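Local structure of 6-phosphogluconolactonase (Trypanosoma cruzi, 6VYE) at residues 129-134 and 203-208; 218-223 and 248-253; 235-240 and 257-262. The protein probably catalyses the hydrolysis of 6-phosphogluconolactone to 6-phosphogluconate, the second step of the oxidative pentose phosphate pathway. All blocks are in the same frame, centred on the assembly; numbering follows the deposited sequence.

Contact 1: 129-134 and 203-208. With PO4 (phosphate ion), chain D.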
ATOM      1  N   ASN A 129     -11.446  19.062   4.340  1.00 34.16           N
ATOM      2  CA  ASN A 129     -12.322  18.666   5.477  1.00 38.01           C
ATOM      3  C   ASN A 129     -13.152  17.438   5.094  1.00 34.78           C
ATOM      4  O   ASN A 129     -13.435  16.645   6.001  1.00 33.85           O
ATOM      5  CB  ASN A 129     -13.245  19.788   5.959  1.00 43.79           C
ATOM      6  CG  ASN A 129     -13.845  19.467   7.312  1.00 51.49           C
ATOM      7  OD1 ASN A 129     -13.126  19.387   8.307  1.00 60.70           O
ATOM      8  ND2 ASN A 129     -15.152  19.237   7.358  1.00 54.05           N
ATOM      9  N   ASP A 130     -13.525  17.311   3.817  1.00 32.29           N
ATOM     10  CA  ASP A 130     -14.215  16.128   3.241  1.00 32.49           C
ATOM     11  C   ASP A 130     -13.289  14.906   3.310  1.00 32.95           C
ATOM     12  O   ASP A 130     -13.743  13.838   3.748  1.00 30.08           O
ATOM     13  CB  ASP A 130     -14.585  16.336   1.772  1.00 35.35           C
ATOM     14  CG  ASP A 130     -15.593  17.452   1.547  1.00 39.76           C
ATOM     15  OD1 ASP A 130     -16.682  17.384   2.132  1.00 40.16           O
ATOM     16  OD2 ASP A 130     -15.268  18.385   0.799  1.00 40.93           O
ATOM     17  N   ALA A 131     -12.047  15.059   2.849  1.00 28.57           N
ATOM     18  CA  ALA A 131     -11.007  14.013   2.884  1.00 27.73           C
ATOM     19  C   ALA A 131     -10.796  13.576   4.339  1.00 27.23           C
ATOM     20  O   ALA A 131     -10.740  12.358   4.593  1.00 26.70           O
ATOM     21  CB  ALA A 131      -9.736  14.531   2.257  1.00 27.63           C
ATOM     22  N   VAL A 132     -10.661  14.531   5.259  1.00 23.95           N
ATOM     23  CA  VAL A 132     -10.377  14.214   6.681  1.00 24.77           C
ATOM     24  C   VAL A 132     -11.553  13.415   7.282  1.00 26.19           C
ATOM     25  O   VAL A 132     -11.282  12.472   8.041  1.00 25.62           O
ATOM     26  CB  VAL A 132     -10.031  15.483   7.482  1.00 25.41           C
ATOM     27  CG1 VAL A 132     -10.044  15.233   8.979  1.00 26.22           C
ATOM     28  CG2 VAL A 132      -8.687  16.052   7.073  1.00 24.46           C
ATOM     29  N   LYS A 133     -12.810  13.732   6.958  1.00 25.20           N
ATOM     30  CA  LYS A 133     -13.980  12.998   7.527  1.00 27.92           C
ATOM     31  C   LYS A 133     -14.020  11.578   6.946  1.00 25.92           C
ATOM     32  O   LYS A 133     -14.387  10.643   7.673  1.00 23.33           O
ATOM     33  CB  LYS A 133     -15.289  13.770   7.295  1.00 33.47           C
ATOM     34  CG  LYS A 133     -15.472  14.971   8.223  1.00 38.17           C
ATOM     35  CD  LYS A 133     -16.551  15.945   7.821  1.00 43.44           C
ATOM     36  CE  LYS A 133     -17.910  15.298   7.718  1.00 47.73           C
ATOM     37  NZ  LYS A 133     -18.944  16.320   7.446  1.00 49.88           N
ATOM     38  N   SER A 134     -13.637  11.420   5.683  1.00 24.51           N
ATOM     39  CA  SER A 134     -13.527  10.102   5.007  1.00 25.04           C
ATOM     40  C   SER A 134     -12.402   9.252   5.636  1.00 22.67           C
ATOM     41  O   SER A 134     -12.626   8.057   5.890  1.00 23.75           O
ATOM     42  CB  SER A 134     -13.346  10.311   3.541  1.00 25.27           C
ATOM     43  OG  SER A 134     -13.321   9.057   2.877  1.00 31.29           O
ATOM     44  N   LYS A 203      -5.109  15.056  -9.858  1.00 29.00           N
ATOM     45  CA  LYS A 203      -5.206  16.178  -8.901  1.00 28.27           C
ATOM     46  C   LYS A 203      -6.502  16.061  -8.113  1.00 27.81           C
ATOM     47  O   LYS A 203      -7.395  16.913  -8.285  1.00 27.45           O
ATOM     48  CB  LYS A 203      -5.157  17.508  -9.657  1.00 28.15           C
ATOM     49  CG  LYS A 203      -3.899  17.690 -10.479  1.00 26.76           C
ATOM     50  CD  LYS A 203      -2.647  17.592  -9.667  1.00 27.25           C
ATOM     51  CE  LYS A 203      -1.432  18.072 -10.436  1.00 29.21           C
ATOM     52  NZ  LYS A 203      -0.207  18.003  -9.603  1.00 30.12           N
ATOM     53  N   VAL A 204      -6.580  15.032  -7.277  1.00 26.66           N
ATOM     54  CA  VAL A 204      -7.724  14.768  -6.369  1.00 23.54           C
ATOM     55  C   VAL A 204      -7.164  14.478  -4.976  1.00 22.95           C
ATOM     56  O   VAL A 204      -6.016  13.968  -4.858  1.00 27.10           O
ATOM     57  CB  VAL A 204      -8.601  13.615  -6.895  1.00 24.81           C
ATOM     58  CG1 VAL A 204      -9.289  13.990  -8.205  1.00 26.13           C
ATOM     59  CG2 VAL A 204      -7.806  12.323  -7.065  1.00 24.59           C
ATOM     60  N   TRP A 205      -7.948  14.823  -3.964  1.00 20.71           N
ATOM     61  CA  TRP A 205      -7.682  14.479  -2.559  1.00 20.64           C
ATOM     62  C   TRP A 205      -7.627  12.952  -2.431  1.00 21.17           C
ATOM     63  O   TRP A 205      -8.358  12.248  -3.201  1.00 20.10           O
ATOM     64  CB  TRP A 205      -8.754  15.112  -1.680  1.00 23.80           C
ATOM     65  CG  TRP A 205      -8.423  16.526  -1.316  1.00 24.59           C
ATOM     66  CD1 TRP A 205      -8.962  17.671  -1.829  1.00 26.19           C
ATOM     67  CD2 TRP A 205      -7.444  16.936  -0.351  1.00 24.57           C
ATOM     68  NE1 TRP A 205      -8.376  18.764  -1.248  1.00 26.21           N
ATOM     69  CE2 TRP A 205      -7.448  18.349  -0.335  1.00 26.52           C
ATOM     70  CE3 TRP A 205      -6.564  16.253   0.490  1.00 24.02           C
ATOM     71  CZ2 TRP A 205      -6.598  19.088   0.487  1.00 25.72           C
ATOM     72  CZ3 TRP A 205      -5.723  16.983   1.303  1.00 25.05           C
ATOM     73  CH2 TRP A 205      -5.739  18.379   1.300  1.00 25.09           C
ATOM     74  N   ARG A 206      -6.792  12.444  -1.530  1.00 18.57           N
ATOM     75  CA  ARG A 206      -6.722  10.990  -1.276  1.00 20.00           C
ATOM     76  C   ARG A 206      -6.803  10.751   0.219  1.00 21.92           C
ATOM     77  O   ARG A 206      -6.409  11.658   1.010  1.00 19.68           O
ATOM     78  CB  ARG A 206      -5.444  10.379  -1.826  1.00 19.95           C
ATOM     79  CG  ARG A 206      -5.355  10.459  -3.345  1.00 19.53           C
ATOM     80  CD  ARG A 206      -4.386  11.517  -3.736  1.00 19.69           C
ATOM     81  NE  ARG A 206      -4.147  11.533  -5.159  1.00 20.61           N
ATOM     82  CZ  ARG A 206      -3.207  10.859  -5.788  1.00 21.02           C
ATOM     83  NH1 ARG A 206      -2.447  10.000  -5.136  1.00 22.95           N
ATOM     84  NH2 ARG A 206      -3.073  10.993  -7.101  1.00 23.82           N
ATOM     85  N   VAL A 207      -7.410   9.620   0.564  1.00 19.87           N
ATOM     86  CA  VAL A 207      -7.341   9.047   1.928  1.00 20.25           C
ATOM     87  C   VAL A 207      -6.195   8.045   1.840  1.00 17.62           C
ATOM     88  O   VAL A 207      -6.090   7.422   0.787  1.00 15.48           O
ATOM     89  CB  VAL A 207      -8.685   8.399   2.315  1.00 21.72           C
ATOM     90  CG1 VAL A 207      -8.602   7.693   3.653  1.00 21.96           C
ATOM     91  CG2 VAL A 207      -9.795   9.441   2.314  1.00 21.24           C
ATOM     92  N   THR A 208      -5.352   7.960   2.860  1.00 15.27           N
ATOM     93  CA  THR A 208      -4.125   7.145   2.829  1.00 15.77           C
ATOM     94  C   THR A 208      -3.866   6.611   4.230  1.00 16.23           C
ATOM     95  O   THR A 208      -4.154   7.322   5.222  1.00 14.93           O
ATOM     96  CB  THR A 208      -2.915   7.926   2.263  1.00 15.94           C
ATOM     97  OG1 THR A 208      -1.792   7.052   2.174  1.00 14.12           O
ATOM     98  CG2 THR A 208      -2.511   9.134   3.083  1.00 16.24           C
TER
HETATM   99  P   PO4 D 302      -0.401   8.279  -7.473  1.00 33.15           P
HETATM  100  O1  PO4 D 302      -0.406   8.102  -5.926  1.00 36.11           O
HETATM  101  O2  PO4 D 302      -0.244   6.943  -8.127  1.00 35.10           O
HETATM  102  O3  PO4 D 302       0.765   9.124  -7.926  1.00 36.63           O
HETATM  103  O4  PO4 D 302      -1.699   8.967  -7.880  1.00 35.92           O
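Ala131 turns its methyl toward Trp205 and meets the indole at an oblique angle. Its CB lies 4.0 Å from Trp205 CE3, on the six-membered ring, and is about as close to Trp205 CB. The methyl therefore fits against the base of the indole. One helical turn on, Ser134 faces Val207. Val207 has CG1 anti to the backbone N (chi1 175°), which places CG2 on the helix side. This methyl is 3.6 Å from Ser134 OG and also reaches the backbone carbonyl of Ala131, with 3.8 Å between Val207 CG2 and Ala131 O. The hydroxyl of Ser134 is not left to the valine: OG is hydrogen-bonded to Asp116 O. The intervening Arg206 points away from the helix. Its chain bends at chi2, and its guanidinium meets the phosphate ion edge-on. Arg206 NH1 donates to O1 of the ion at 2.9 Å (157°). Arg206 NH2 reaches O4 at 2.6 Å, and NH1 adds a weak bond to the same oxygen. His173 and Arg85 also bind the ion. The ion probably came from the crystallisation liquor. Helix 128-146 thus packs on one side of strand 206-209, while the other side offers a basic anion pocket, consistent with the substrate-phosphate site of a 6-phosphogluconolactonase.

Contact 2: 218-223 and 248-253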
ATOM      1  N   ARG A 218       2.802  -6.476   9.681  1.00 16.26           N
ATOM      2  CA  ARG A 218       3.609  -7.728   9.808  1.00 16.60           C
ATOM      3  C   ARG A 218       4.415  -7.976   8.525  1.00 15.62           C
ATOM      4  O   ARG A 218       5.533  -8.503   8.630  1.00 14.81           O
ATOM      5  CB  ARG A 218       2.676  -8.901  10.101  1.00 18.85           C
ATOM      6  CG  ARG A 218       1.928  -8.742  11.417  1.00 21.93           C
ATOM      7  CD  ARG A 218       1.222  -9.989  11.925  1.00 26.28           C
ATOM      8  NE  ARG A 218       0.610  -9.732  13.222  1.00 30.81           N
ATOM      9  CZ  ARG A 218      -0.667  -9.367  13.429  1.00 34.86           C
ATOM     10  NH1 ARG A 218      -1.545  -9.267  12.436  1.00 34.02           N
ATOM     11  NH2 ARG A 218      -1.073  -9.117  14.662  1.00 33.73           N
ATOM     12  N   HIS A 219       3.850  -7.675   7.350  1.00 14.32           N
ATOM     13  CA  HIS A 219       4.549  -7.802   6.048  1.00 14.79           C
ATOM     14  C   HIS A 219       4.315  -6.580   5.161  1.00 14.35           C
ATOM     15  O   HIS A 219       3.128  -6.174   4.955  1.00 14.51           O
ATOM     16  CB  HIS A 219       4.127  -9.053   5.308  1.00 15.30           C
ATOM     17  CG  HIS A 219       4.257 -10.265   6.143  1.00 16.19           C
ATOM     18  ND1 HIS A 219       5.405 -11.046   6.128  1.00 16.08           N
ATOM     19  CD2 HIS A 219       3.401 -10.829   7.028  1.00 15.35           C
ATOM     20  CE1 HIS A 219       5.247 -12.052   6.958  1.00 15.66           C
ATOM     21  NE2 HIS A 219       4.007 -11.962   7.504  1.00 15.04           N
ATOM     22  N   VAL A 220       5.410  -6.060   4.600  1.00 13.16           N
ATOM     23  CA  VAL A 220       5.361  -4.910   3.670  1.00 13.86           C
ATOM     24  C   VAL A 220       6.036  -5.362   2.374  1.00 13.73           C
ATOM     25  O   VAL A 220       7.159  -5.911   2.436  1.00 15.38           O
ATOM     26  CB  VAL A 220       6.040  -3.663   4.276  1.00 13.26           C
ATOM     27  CG1 VAL A 220       6.112  -2.538   3.267  1.00 13.18           C
ATOM     28  CG2 VAL A 220       5.383  -3.216   5.577  1.00 13.55           C
ATOM     29  N   ILE A 221       5.369  -5.163   1.250  1.00 14.06           N
ATOM     30  CA  ILE A 221       5.857  -5.566  -0.106  1.00 14.09           C
ATOM     31  C   ILE A 221       5.829  -4.306  -0.954  1.00 13.47           C
ATOM     32  O   ILE A 221       4.698  -3.760  -1.167  1.00 13.29           O
ATOM     33  CB  ILE A 221       4.994  -6.687  -0.728  1.00 15.05           C
ATOM     34  CG1 ILE A 221       4.920  -7.913   0.185  1.00 16.74           C
ATOM     35  CG2 ILE A 221       5.495  -7.043  -2.128  1.00 15.39           C
ATOM     36  CD1 ILE A 221       3.865  -8.929  -0.227  1.00 15.87           C
ATOM     37  N   LEU A 222       7.010  -3.824  -1.353  1.00 13.78           N
ATOM     38  CA  LEU A 222       7.123  -2.641  -2.232  1.00 15.06           C
ATOM     39  C   LEU A 222       7.434  -3.133  -3.639  1.00 15.86           C
ATOM     40  O   LEU A 222       8.397  -3.922  -3.816  1.00 15.02           O
ATOM     41  CB  LEU A 222       8.203  -1.681  -1.725  1.00 16.41           C
ATOM     42  CG  LEU A 222       8.412  -0.427  -2.577  1.00 15.99           C
ATOM     43  CD1 LEU A 222       7.298   0.576  -2.360  1.00 16.23           C
ATOM     44  CD2 LEU A 222       9.734   0.214  -2.249  1.00 17.01           C
ATOM     45  N   LEU A 223       6.660  -2.648  -4.606  1.00 16.93           N
ATOM     46  CA  LEU A 223       6.860  -2.879  -6.057  1.00 17.89           C
ATOM     47  C   LEU A 223       7.482  -1.609  -6.647  1.00 21.24           C
ATOM     48  O   LEU A 223       6.931  -0.519  -6.436  1.00 21.79           O
ATOM     49  CB  LEU A 223       5.497  -3.195  -6.667  1.00 18.83           C
ATOM     50  CG  LEU A 223       4.828  -4.453  -6.132  1.00 19.21           C
ATOM     51  CD1 LEU A 223       3.704  -4.918  -7.034  1.00 21.77           C
ATOM     52  CD2 LEU A 223       5.864  -5.558  -6.011  1.00 22.03           C
ATOM     53  N   ARG A 248      11.531   7.231   2.559  1.00 16.30           N
ATOM     54  CA  ARG A 248      12.633   7.013   3.544  1.00 16.21           C
ATOM     55  C   ARG A 248      12.147   6.300   4.812  1.00 15.48           C
ATOM     56  O   ARG A 248      12.899   5.428   5.307  1.00 17.33           O
ATOM     57  CB  ARG A 248      13.255   8.351   3.957  1.00 16.25           C
ATOM     58  CG  ARG A 248      14.466   8.202   4.867  1.00 15.88           C
ATOM     59  CD  ARG A 248      15.686   7.664   4.150  1.00 16.09           C
ATOM     60  NE  ARG A 248      16.828   7.562   5.072  1.00 17.18           N
ATOM     61  CZ  ARG A 248      17.999   7.017   4.778  1.00 16.07           C
ATOM     62  NH1 ARG A 248      18.253   6.601   3.553  1.00 16.75           N
ATOM     63  NH2 ARG A 248      18.930   6.938   5.695  1.00 14.43           N
ATOM     64  N   PHE A 249      10.915   6.544   5.262  1.00 15.61           N
ATOM     65  CA  PHE A 249      10.348   5.988   6.524  1.00 17.06           C
ATOM     66  C   PHE A 249      10.303   4.452   6.455  1.00 17.55           C
ATOM     67  O   PHE A 249      10.363   3.855   7.501  1.00 18.52           O
ATOM     68  CB  PHE A 249       8.980   6.594   6.854  1.00 17.74           C
ATOM     69  CG  PHE A 249       7.843   6.114   5.988  1.00 20.44           C
ATOM     70  CD1 PHE A 249       7.213   4.904   6.246  1.00 21.56           C
ATOM     71  CD2 PHE A 249       7.405   6.862   4.915  1.00 20.65           C
ATOM     72  CE1 PHE A 249       6.179   4.453   5.440  1.00 21.48           C
ATOM     73  CE2 PHE A 249       6.352   6.424   4.122  1.00 20.68           C
ATOM     74  CZ  PHE A 249       5.762   5.207   4.376  1.00 20.66           C
ATOM     75  N   LEU A 250      10.193   3.830   5.274  1.00 16.65           N
ATOM     76  CA  LEU A 250      10.120   2.343   5.150  1.00 15.22           C
ATOM     77  C   LEU A 250      11.321   1.686   5.849  1.00 16.06           C
ATOM     78  O   LEU A 250      11.221   0.486   6.179  1.00 16.28           O
ATOM     79  CB  LEU A 250      10.070   1.946   3.675  1.00 14.75           C
ATOM     80  CG  LEU A 250       8.804   2.358   2.912  1.00 15.16           C
ATOM     81  CD1 LEU A 250       8.954   2.062   1.446  1.00 14.25           C
ATOM     82  CD2 LEU A 250       7.548   1.660   3.453  1.00 15.79           C
ATOM     83  N   ARG A 251      12.426   2.416   6.065  1.00 17.66           N
ATOM     84  CA  ARG A 251      13.612   1.863   6.780  1.00 16.86           C
ATOM     85  C   ARG A 251      13.220   1.534   8.224  1.00 15.93           C
ATOM     86  O   ARG A 251      13.898   0.719   8.831  1.00 16.03           O
ATOM     87  CB  ARG A 251      14.795   2.834   6.805  1.00 16.18           C
ATOM     88  CG  ARG A 251      15.392   3.110   5.435  1.00 17.72           C
ATOM     89  CD  ARG A 251      16.477   4.163   5.518  1.00 19.16           C
ATOM     90  NE  ARG A 251      17.614   3.712   6.304  1.00 19.68           N
ATOM     91  CZ  ARG A 251      18.691   3.098   5.808  1.00 20.74           C
ATOM     92  NH1 ARG A 251      18.788   2.829   4.514  1.00 21.22           N
ATOM     93  NH2 ARG A 251      19.672   2.740   6.622  1.00 21.78           N
ATOM     94  N   ASN A 252      12.203   2.189   8.758  1.00 15.38           N
ATOM     95  CA  ASN A 252      11.738   2.001  10.154  1.00 16.38           C
ATOM     96  C   ASN A 252      10.720   0.859  10.263  1.00 15.61           C
ATOM     97  O   ASN A 252      10.198   0.636  11.375  1.00 14.19           O
ATOM     98  CB  ASN A 252      11.116   3.295  10.673  1.00 18.71           C
ATOM     99  CG  ASN A 252      12.142   4.394  10.861  1.00 20.89           C
ATOM    100  OD1 ASN A 252      11.825   5.560  10.629  1.00 26.32           O
ATOM    101  ND2 ASN A 252      13.358   4.034  11.234  1.00 17.74           N
ATOM    102  N   CYS A 253      10.420   0.144   9.184  1.00 15.47           N
ATOM    103  CA  CYS A 253       9.397  -0.926   9.211  1.00 16.62           C
ATOM    104  C   CYS A 253       9.770  -1.992  10.245  1.00 16.98           C
ATOM    105  O   CYS A 253      10.939  -2.355  10.299  1.00 17.82           O
ATOM    106  CB  CYS A 253       9.190  -1.500   7.819  1.00 17.25           C
ATOM    107  SG  CYS A 253       8.114  -0.458   6.807  1.00 17.26           S
TER
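Val220 and Leu222 point from their strand toward Leu250 and Cys253. The closely packed part is apolar and consists of three touches. Val220 divides its branches between two partners. Its CG1 is anti to the backbone N (chi1 174°), and CG2 sits beside that N. Val220 CG2 meets Cys253 SG at 4.1 Å, whereas Val220 CG1 approaches Leu250 CD2 more loosely, at 4.4 Å. Leu250 uses its other methyl on the next residue on the same face of the strand, Leu222, with 4.2 Å between Leu250 CD1 and Leu222 CD2. Leu250 is thus forked over the strand. Leu166 of the adjacent strand 163-167 touches Val220, Leu222 and Leu250, so the apolar layer continues onto the neighbouring strand. Leu250 also lies on a ring face of Phe249, its CG being 4.2 Å above the plane and offset toward the rim.

The far side of the 3-10 segment is polar and is more open to solvent at Asn252. Arg248 and Arg251 lie against each other there and are tied to residues 235-239. Arg251 CD sits 3.3 Å above the plane of the Arg248 guanidinium, over its centre. Arg248 bonds Gly235 O and Ala238 O through NH1 and Asp239 O through NH2. Arg251 NH1 bonds Ile236 O, and its NH2 makes a salt bridge with Asp239. The segment is wound by backbone bonds three residues apart, among them Asn252 N to Phe249 O at 2.8 Å. This winding sends Leu250 and Cys253 to the sheet and the arginines toward the end of helix 230-237. The contact belongs to a Rossmann-like alpha/beta fold: the connection between parallel neighbours 219-224 and 256-262 lays apolar side chains over the sheet in a beta-alpha-beta crossover.

Contact 3: 235-240 and 257-262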
ATOM      1  N   GLY A 235      17.634   6.498  -2.367  1.00 17.34           N
ATOM      2  CA  GLY A 235      17.467   7.371  -1.196  1.00 17.67           C
ATOM      3  C   GLY A 235      16.761   6.660  -0.056  1.00 17.51           C
ATOM      4  O   GLY A 235      16.867   7.176   1.047  1.00 14.46           O
ATOM      5  N   ILE A 236      16.088   5.518  -0.308  1.00 17.04           N
ATOM      6  CA  ILE A 236      15.549   4.635   0.772  1.00 18.21           C
ATOM      7  C   ILE A 236      16.674   3.710   1.259  1.00 19.80           C
ATOM      8  O   ILE A 236      16.843   3.544   2.501  1.00 17.49           O
ATOM      9  CB  ILE A 236      14.318   3.813   0.334  1.00 18.00           C
ATOM     10  CG1 ILE A 236      13.225   4.664  -0.302  1.00 17.56           C
ATOM     11  CG2 ILE A 236      13.758   3.032   1.513  1.00 19.30           C
ATOM     12  CD1 ILE A 236      12.187   3.855  -1.012  1.00 18.11           C
ATOM     13  N   ILE A 237      17.376   3.085   0.313  1.00 20.55           N
ATOM     14  CA  ILE A 237      18.273   1.915   0.578  1.00 22.47           C
ATOM     15  C   ILE A 237      19.634   2.385   1.109  1.00 21.83           C
ATOM     16  O   ILE A 237      20.081   1.786   2.063  1.00 18.77           O
ATOM     17  CB  ILE A 237      18.398   1.035  -0.686  1.00 23.83           C
ATOM     18  CG1 ILE A 237      17.119   0.220  -0.890  1.00 26.48           C
ATOM     19  CG2 ILE A 237      19.615   0.120  -0.611  1.00 24.98           C
ATOM     20  CD1 ILE A 237      17.075  -0.513  -2.208  1.00 29.69           C
ATOM     21  N   ALA A 238      20.267   3.392   0.490  1.00 22.70           N
ATOM     22  CA  ALA A 238      21.565   3.966   0.933  1.00 21.77           C
ATOM     23  C   ALA A 238      21.444   4.512   2.369  1.00 21.60           C
ATOM     24  O   ALA A 238      20.399   5.116   2.729  1.00 19.94           O
ATOM     25  CB  ALA A 238      22.024   5.037  -0.019  1.00 21.79           C
ATOM     26  N   ASP A 239      22.455   4.274   3.193  1.00 20.59           N
ATOM     27  CA  ASP A 239      22.407   4.594   4.648  1.00 21.27           C
ATOM     28  C   ASP A 239      22.553   6.106   4.808  1.00 21.57           C
ATOM     29  O   ASP A 239      21.771   6.724   5.579  1.00 20.75           O
ATOM     30  CB  ASP A 239      23.455   3.769   5.403  1.00 22.16           C
ATOM     31  CG  ASP A 239      23.208   2.258   5.352  1.00 23.82           C
ATOM     32  OD1 ASP A 239      22.039   1.831   5.167  1.00 21.00           O
ATOM     33  OD2 ASP A 239      24.189   1.509   5.537  1.00 24.23           O
ATOM     34  N   THR A 240      23.388   6.731   3.973  1.00 21.46           N
ATOM     35  CA  THR A 240      23.978   8.052   4.277  1.00 22.27           C
ATOM     36  C   THR A 240      23.758   9.097   3.182  1.00 20.09           C
ATOM     37  O   THR A 240      24.559  10.004   3.019  1.00 21.70           O
ATOM     38  CB  THR A 240      25.433   7.725   4.612  1.00 26.11           C
ATOM     39  OG1 THR A 240      25.630   8.421   5.838  1.00 27.61           O
ATOM     40  CG2 THR A 240      26.396   8.009   3.482  1.00 25.12           C
ATOM     41  N   VAL A 257      10.046  -7.012   5.411  1.00 18.72           N
ATOM     42  CA  VAL A 257      10.023  -6.080   4.250  1.00 19.53           C
ATOM     43  C   VAL A 257      10.610  -6.774   3.034  1.00 16.58           C
ATOM     44  O   VAL A 257      11.742  -7.240   3.124  1.00 16.61           O
ATOM     45  CB  VAL A 257      10.774  -4.764   4.540  1.00 18.67           C
ATOM     46  CG1 VAL A 257      10.792  -3.846   3.325  1.00 20.18           C
ATOM     47  CG2 VAL A 257      10.148  -4.044   5.710  1.00 19.80           C
ATOM     48  N   THR A 258       9.867  -6.785   1.930  1.00 16.55           N
ATOM     49  CA  THR A 258      10.318  -7.317   0.614  1.00 15.89           C
ATOM     50  C   THR A 258      10.198  -6.213  -0.421  1.00 15.28           C
ATOM     51  O   THR A 258       9.107  -5.675  -0.540  1.00 14.80           O
ATOM     52  CB  THR A 258       9.507  -8.536   0.159  1.00 17.23           C
ATOM     53  OG1 THR A 258       9.472  -9.444   1.259  1.00 17.55           O
ATOM     54  CG2 THR A 258      10.094  -9.255  -1.037  1.00 17.36           C
ATOM     55  N   PHE A 259      11.315  -5.873  -1.079  1.00 14.68           N
ATOM     56  CA  PHE A 259      11.375  -4.993  -2.275  1.00 15.04           C
ATOM     57  C   PHE A 259      11.484  -5.899  -3.507  1.00 15.44           C
ATOM     58  O   PHE A 259      12.393  -6.766  -3.576  1.00 14.72           O
ATOM     59  CB  PHE A 259      12.557  -4.014  -2.203  1.00 14.80           C
ATOM     60  CG  PHE A 259      12.429  -2.854  -1.244  1.00 14.75           C
ATOM     61  CD1 PHE A 259      13.334  -1.808  -1.304  1.00 14.81           C
ATOM     62  CD2 PHE A 259      11.478  -2.836  -0.238  1.00 15.14           C
ATOM     63  CE1 PHE A 259      13.263  -0.747  -0.421  1.00 16.72           C
ATOM     64  CE2 PHE A 259      11.383  -1.755   0.626  1.00 15.89           C
ATOM     65  CZ  PHE A 259      12.269  -0.707   0.532  1.00 16.14           C
ATOM     66  N   ILE A 260      10.529  -5.763  -4.424  1.00 15.02           N
ATOM     67  CA  ILE A 260      10.483  -6.535  -5.691  1.00 15.10           C
ATOM     68  C   ILE A 260      10.762  -5.523  -6.801  1.00 15.59           C
ATOM     69  O   ILE A 260       9.987  -4.564  -6.968  1.00 15.29           O
ATOM     70  CB  ILE A 260       9.141  -7.302  -5.811  1.00 15.97           C
ATOM     71  CG1 ILE A 260       8.848  -8.114  -4.546  1.00 16.08           C
ATOM     72  CG2 ILE A 260       9.086  -8.161  -7.071  1.00 15.54           C
ATOM     73  CD1 ILE A 260       7.556  -8.937  -4.630  1.00 16.23           C
ATOM     74  N   LEU A 261      11.891  -5.694  -7.478  1.00 17.43           N
ATOM     75  CA  LEU A 261      12.471  -4.708  -8.424  1.00 17.74           C
ATOM     76  C   LEU A 261      12.663  -5.328  -9.816  1.00 20.52           C
ATOM     77  O   LEU A 261      12.846  -6.567  -9.920  1.00 19.12           O
ATOM     78  CB  LEU A 261      13.819  -4.274  -7.854  1.00 17.61           C
ATOM     79  CG  LEU A 261      13.804  -3.831  -6.396  1.00 17.00           C
ATOM     80  CD1 LEU A 261      15.203  -3.436  -5.959  1.00 19.02           C
ATOM     81  CD2 LEU A 261      12.848  -2.660  -6.206  1.00 17.02           C
ATOM     82  N   ASP A 262      12.701  -4.482 -10.845  1.00 21.91           N
ATOM     83  CA  ASP A 262      13.210  -4.849 -12.189  1.00 25.45           C
ATOM     84  C   ASP A 262      14.722  -4.570 -12.204  1.00 26.12           C
ATOM     85  O   ASP A 262      15.228  -3.961 -11.235  1.00 25.04           O
ATOM     86  CB  ASP A 262      12.410  -4.152 -13.300  1.00 28.49           C
ATOM     87  CG  ASP A 262      12.757  -2.692 -13.555  1.00 31.64           C
ATOM     88  OD1 ASP A 262      13.185  -1.991 -12.598  1.00 30.58           O
ATOM     89  OD2 ASP A 262      12.597  -2.259 -14.712  1.00 40.59           O
TER
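Asp262 OD1 is gripped by two backbone N-H groups, those of Gly226 and Ile265. This ties the end region of segment 257-262 to the loop that leads into helix 230-237. The contact between that helix and the strand is apolar and centres on the Phe259 ring. Ile236 comes to the ring edge, near its plane, with CG2 4.1 Å from Phe259 CZ. Ile237 approaches differently. It runs alongside Phe259 in the opposite direction and meets the ring obliquely. Ile237 CG1 is 4.0 Å from Phe259 CE1, and Ile237 CD1 is 4.1 Å from Phe259 CD1. Phe259 has CG anti to its carbonyl carbon (chi1 -74°), which carries the ring across to the helix. The aromatic side chain bridges a wide gap, since the CA atoms of Ile237 and Phe259 are 10.2 Å apart. The helix ends here, and Ala238 is the first residue to leave helical geometry. Carbonyls at this end are taken up by Arg248 and Arg251. Phe259 also touches Leu222 of strand 219-224, and Ile260 turns to helix 24-38. Helix 230-237 therefore packs on strand 256-262 within a beta-alpha-beta unit, with strands 219-224 and 14-18 on either side of 256-262.

The three contacts share one mixed sheet. Contact 1 comes first in the chain and closes before the others open. It involves strand 206-209, next to one edge of the sheet. Contacts 2 and 3 use neighbouring strands 219-224 and 256-262, near the other edge. The centre of contact 1 is about 23 Å from that of contact 2 and about 29 Å from that of contact 3. Contacts 2 and 3 have centres about 9 Å apart, and their segments alternate along the chain. Arg248 and Arg251 join these two directly. Contact 1, whose Arg206 holds the phosphate ion at what is probably the substrate site, thus lies across the chain's centre from contact 3.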